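Sphingomyelinase-c (Listeria ivanovii, PDB 1ZWX) belongs to the endonuclease/exonuclease/phosphatase family and has the two-sheet fold of the DNase I-like clan. Local coordinates at residues A[171-174]-A[175-179]; A[204-207]-A[208-212]. All coordinates share one frame; numbering follows the deposited sequence.

Contact 1 of 2, residues A[171-174]-A[175-179]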
loop_
_atom_site.group_PDB
_atom_site.type_symbol
_atom_site.label_atom_id
_atom_site.label_comp_id
_atom_site.label_asym_id
_atom_site.label_seq_id
_atom_site.Cartn_x
_atom_site.Cartn_y
_atom_site.Cartn_z
ATOM N N GLN A 171 2.651 -15.362 1.836
ATOM C CA GLN A 171 3.044 -14.129 1.108
ATOM C C GLN A 171 4.069 -13.326 1.907
ATOM O O GLN A 171 5.005 -12.788 1.333
ATOM C CB GLN A 171 1.792 -13.288 0.812
ATOM C CG GLN A 171 0.930 -13.987 -0.271
ATOM C CD GLN A 171 -0.374 -13.257 -0.530
ATOM O OE1 GLN A 171 -0.753 -12.385 0.233
ATOM N NE2 GLN A 171 -1.055 -13.619 -1.631
ATOM N N MET A 172 3.899 -13.241 3.227
ATOM C CA MET A 172 4.937 -12.618 4.056
ATOM C C MET A 172 6.292 -13.323 3.925
ATOM O O MET A 172 7.335 -12.639 3.852
ATOM C CB MET A 172 4.501 -12.484 5.512
ATOM C CG MET A 172 3.201 -11.819 5.590
ATOM S SD MET A 172 2.652 -10.732 6.846
ATOM C CE MET A 172 1.047 -10.302 6.170
ATOM N N GLN A 173 6.287 -14.661 3.883
ATOM C CA GLN A 173 7.503 -15.421 3.623
ATOM C C GLN A 173 8.107 -15.093 2.261
ATOM O O GLN A 173 9.331 -15.012 2.159
ATOM C CB GLN A 173 7.323 -16.951 3.724
ATOM C CG GLN A 173 8.653 -17.730 3.526
ATOM C CD GLN A 173 9.686 -17.359 4.632
ATOM O OE1 GLN A 173 9.399 -17.434 5.836
ATOM N NE2 GLN A 173 10.874 -16.927 4.210
ATOM N N GLU A 174 7.272 -14.960 1.218
ATOM C CA GLU A 174 7.801 -14.568 -0.101
ATOM C C GLU A 174 8.637 -13.287 -0.002
ATOM O O GLU A 174 9.678 -13.208 -0.626
ATOM C CB GLU A 174 6.694 -14.422 -1.154
ATOM C CG GLU A 174 6.013 -15.768 -1.517
ATOM C CD GLU A 174 5.144 -15.683 -2.782
ATOM O OE1 GLU A 174 5.540 -14.990 -3.726
ATOM O OE2 GLU A 174 4.062 -16.306 -2.824
ATOM N N ILE A 175 8.174 -12.332 0.795
ATOM C CA ILE A 175 8.864 -11.055 0.999
ATOM C C ILE A 175 10.211 -11.286 1.726
ATOM O O ILE A 175 11.269 -10.810 1.290
ATOM C CB ILE A 175 7.981 -10.103 1.757
ATOM C CG1 ILE A 175 6.780 -9.649 0.863
ATOM C CG2 ILE A 175 8.760 -8.881 2.292
ATOM C CD1 ILE A 175 5.735 -8.878 1.653
ATOM N N GLN A 176 10.167 -12.049 2.813
ATOM C CA GLN A 176 11.416 -12.328 3.550
ATOM C C GLN A 176 12.401 -13.138 2.755
ATOM O O GLN A 176 13.594 -12.910 2.873
ATOM C CB GLN A 176 11.146 -12.961 4.908
ATOM C CG GLN A 176 11.223 -11.986 6.086
ATOM C CD GLN A 176 12.557 -11.211 6.188
ATOM O OE1 GLN A 176 13.631 -11.748 5.938
ATOM N NE2 GLN A 176 12.465 -9.934 6.555
ATOM N N THR A 177 11.942 -14.092 1.950
ATOM C CA THR A 177 12.834 -14.874 1.101
ATOM C C THR A 177 13.556 -13.981 0.095
ATOM O O THR A 177 14.760 -14.160 -0.204
ATOM C CB THR A 177 12.047 -15.983 0.360
ATOM O OG1 THR A 177 11.582 -16.931 1.319
ATOM C CG2 THR A 177 12.864 -16.705 -0.687
ATOM N N PHE A 178 12.809 -13.015 -0.430
ATOM C CA PHE A 178 13.375 -12.094 -1.416
ATOM C C PHE A 178 14.453 -11.248 -0.739
ATOM O O PHE A 178 15.549 -11.150 -1.271
ATOM C CB PHE A 178 12.252 -11.249 -2.067
ATOM C CG PHE A 178 12.751 -10.034 -2.793
ATOM C CD1 PHE A 178 13.158 -10.128 -4.115
ATOM C CD2 PHE A 178 12.816 -8.801 -2.146
ATOM C CE1 PHE A 178 13.638 -9.008 -4.790
ATOM C CE2 PHE A 178 13.295 -7.665 -2.814
ATOM C CZ PHE A 178 13.711 -7.785 -4.136
ATOM N N ILE A 179 14.142 -10.671 0.423
ATOM C CA ILE A 179 15.067 -9.865 1.217
ATOM C C ILE A 179 16.352 -10.645 1.569
ATOM O O ILE A 179 17.473 -10.111 1.459
ATOM C CB ILE A 179 14.419 -9.330 2.517
ATOM C CG1 ILE A 179 13.271 -8.358 2.217
ATOM C CG2 ILE A 179 15.465 -8.663 3.428
ATOM C CD1 ILE A 179 12.572 -7.791 3.421
#
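Gln173 reaches forward one helical turn to Thr177, its amide NE2 donating to OG1 of Thr177 at 3.0 Å. The bond is nearly straight, 174° at the hydrogen, and OG1 lies in the plane of the Gln173 amide, so the N-H is well aimed. Two torsions bring it there: CG stands anti to the backbone N (chi1 -177°), and a bend at chi2 (62°) turns the amide along the helix, so that the two side chains meet at about a right angle. The main chain links the same two residues, Thr177 N donating to Gln173 O at 2.8 Å, and one residue back Gln176 N donates to Met172 O at 3.1 Å. Four consecutive i to i+4 bonds, from Ile175 N to Gln171 O through Phe178 N to Glu174 O, identify regular alpha-helix. This is part of helix 161-182, the crossover of a beta-alpha-beta unit between the parallel strands 143-151 and 189-193. While Gln173 and Thr177 lie on its exposed side, Ile175 sets CG1 3.6 Å from Gln171 O and packs on Thr150 and Leu212. Phe178 meets the rings of Phe133 and Tyr135 edge-to-face. Polar ends find partners beyond the helix: buried Glu174 hydrogen-bonds His117 and the backbone N of Gln120, buried Gln171 uses both ends of its amide on the main chain of Gln153 and Arg121, and Gln176 NE2 donates to Glu253.

Contact 2 of 2, residues A[204-207]-A[208-212]. Unlike the reference sequence in segment 208-212: Leu209 (reference Phe).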
loop_
_atom_site.group_PDB
_atom_site.type_symbol
_atom_site.label_atom_id
_atom_site.label_comp_id
_atom_site.label_asym_id
_atom_site.label_seq_id
_atom_site.Cartn_x
_atom_site.Cartn_y
_atom_site.Cartn_z
ATOM N N GLU A 204 -2.549 -12.964 14.771
ATOM C CA GLU A 204 -1.971 -12.885 13.429
ATOM C C GLU A 204 -0.980 -11.699 13.344
ATOM O O GLU A 204 0.048 -11.814 12.704
ATOM C CB GLU A 204 -3.034 -12.762 12.330
ATOM C CG GLU A 204 -2.411 -12.933 10.933
ATOM C CD GLU A 204 -3.397 -12.805 9.775
ATOM O OE1 GLU A 204 -3.041 -13.168 8.640
ATOM O OE2 GLU A 204 -4.500 -12.357 10.005
ATOM N N TYR A 205 -1.300 -10.589 13.989
ATOM C CA TYR A 205 -0.376 -9.438 14.056
ATOM C C TYR A 205 0.957 -9.841 14.699
ATOM O O TYR A 205 2.023 -9.615 14.133
ATOM C CB TYR A 205 -0.982 -8.262 14.798
ATOM C CG TYR A 205 -0.039 -7.058 14.781
ATOM C CD1 TYR A 205 -0.019 -6.169 13.683
ATOM C CD2 TYR A 205 0.851 -6.833 15.826
ATOM C CE1 TYR A 205 0.855 -5.081 13.652
ATOM C CE2 TYR A 205 1.741 -5.726 15.802
ATOM C CZ TYR A 205 1.744 -4.878 14.709
ATOM O OH TYR A 205 2.599 -3.800 14.694
ATOM N N HIS A 206 0.886 -10.496 15.860
ATOM C CA HIS A 206 2.080 -11.052 16.512
ATOM C C HIS A 206 2.908 -11.863 15.563
ATOM O O HIS A 206 4.128 -11.642 15.445
ATOM C CB HIS A 206 1.704 -11.900 17.761
ATOM C CG HIS A 206 2.861 -12.678 18.318
ATOM N ND1 HIS A 206 3.332 -13.836 17.735
ATOM C CD2 HIS A 206 3.664 -12.441 19.385
ATOM C CE1 HIS A 206 4.373 -14.282 18.418
ATOM N NE2 HIS A 206 4.599 -13.450 19.421
ATOM N N ASP A 207 2.269 -12.794 14.848
ATOM C CA ASP A 207 2.990 -13.650 13.930
ATOM C C ASP A 207 3.581 -12.911 12.732
ATOM O O ASP A 207 4.653 -13.281 12.239
ATOM C CB ASP A 207 2.091 -14.777 13.429
ATOM C CG ASP A 207 1.889 -15.879 14.481
ATOM O OD1 ASP A 207 2.204 -15.679 15.688
ATOM O OD2 ASP A 207 1.391 -16.926 14.081
ATOM N N MET A 208 2.847 -11.920 12.230
ATOM C CA MET A 208 3.345 -11.086 11.113
ATOM C C MET A 208 4.685 -10.436 11.474
ATOM O O MET A 208 5.597 -10.404 10.643
ATOM C CB MET A 208 2.360 -9.976 10.774
ATOM C CG MET A 208 2.936 -8.965 9.725
ATOM S SD MET A 208 1.650 -7.904 9.031
ATOM C CE MET A 208 1.226 -6.895 10.405
ATOM N N LEU A 209 4.786 -9.923 12.699
ATOM C CA LEU A 209 6.063 -9.333 13.182
ATOM C C LEU A 209 7.208 -10.324 12.978
ATOM O O LEU A 209 8.296 -9.967 12.463
ATOM C CB LEU A 209 5.961 -8.779 14.623
ATOM C CG LEU A 209 4.932 -7.672 14.927
ATOM C CD1 LEU A 209 5.046 -7.145 16.342
ATOM C CD2 LEU A 209 4.951 -6.524 13.897
ATOM N N LYS A 210 6.960 -11.599 13.280
ATOM C CA LYS A 210 8.001 -12.606 13.128
ATOM C C LYS A 210 8.272 -12.989 11.688
ATOM O O LYS A 210 9.412 -13.270 11.307
ATOM C CB LYS A 210 7.664 -13.883 13.958
ATOM C CG LYS A 210 7.589 -13.663 15.468
ATOM C CD LYS A 210 8.984 -13.362 16.051
ATOM C CE LYS A 210 9.041 -13.355 17.595
ATOM N NZ LYS A 210 7.697 -13.191 18.215
ATOM N N LEU A 211 7.215 -13.054 10.884
ATOM C CA LEU A 211 7.350 -13.545 9.509
ATOM C C LEU A 211 8.032 -12.505 8.603
ATOM O O LEU A 211 8.753 -12.877 7.690
ATOM C CB LEU A 211 5.972 -13.855 8.919
ATOM C CG LEU A 211 5.268 -15.112 9.470
ATOM C CD1 LEU A 211 3.774 -15.138 9.088
ATOM C CD2 LEU A 211 5.959 -16.329 8.943
ATOM N N LEU A 212 7.734 -11.240 8.837
ATOM C CA LEU A 212 8.381 -10.110 8.102
ATOM C C LEU A 212 9.656 -9.644 8.785
ATOM O O LEU A 212 10.413 -8.829 8.208
ATOM C CB LEU A 212 7.437 -8.910 8.025
ATOM C CG LEU A 212 6.202 -9.016 7.098
ATOM C CD1 LEU A 212 5.449 -7.700 7.127
ATOM C CD2 LEU A 212 6.582 -9.414 5.657
HETATM O O HOH W 1 5.851 -10.878 17.530
HETATM O O HOH W 2 6.953 -12.922 21.133
#
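Helix 203-212, a short helix packed beside the longer helix 161-182, has an aromatic-aliphatic side and a solvent-facing polar side, and the contact spans both. On the first, Tyr205 meets Met208 and Leu209, three and four residues on. The terminal methyl CE of Met208 approaches ring atom CD1 of Tyr205 at 3.6 Å, a bend at chi3 (69°) carrying it there from an otherwise extended chain. Leu209, where the reference sequence has Phe, places CD1 at 3.6 Å from CE2 of Tyr205 and CD2 at 3.7 Å from its OH. Met208 thus meets CD1 and CE1 of Tyr205, Leu209 meets CE2, CZ and OH, and both approach the ring obliquely, while the hydroxyl bonds to Ser216.

On the polar side His206 and Lys210 are joined through water. One water donates to His206 O at 2.8 Å and accepts from Lys210 NZ; it also lies over one face of the imidazole. A second accepts from Lys210 NZ at 3.0 Å and hydrogen-bonds His206 NE2. NZ and NE2 approach to 3.3 Å, but the angle is too poor for a direct bond. The other ring nitrogen, ND1, donates to OD1 of Asp207 at 3.0 Å, close to the imidazole plane and on the anti lone pair of that oxygen, which, with the water at NE2, would limit rotation of the ring. The second oxygen of Asp207 pairs with Arg165 in a salt bridge. Backbone bonds such as Leu209 N to Tyr205 O hold the spacing of these side chains. Toward helix 161-182, Glu204 forms a salt bridge with Arg168 and Leu211 packs on Ala169; toward strand 248-252, Tyr205 and Met208 both lie on Phe251.

How the contacts relate
Contact 1 precedes contact 2 in the chain, and their centres lie 12 Å apart on the same side of the molecule, where helices 161-182 and 203-212 pack against each other. They touch directly in two places, at Met172 and at Gln176. Met172 places CB 3.7 Å from CD2 of Leu212, giving an apolar seam; its sulfur also lies toward Met208, but Met172 is modelled in two conformers, so that approach is doubtful. Beside it, Gln176 NE2 lies 2.9 Å from Leu212 O, a probable hydrogen bond that ties the side chain of one helix to a backbone carbonyl of 208-212. Neither contact includes a bound ligand or metal ion.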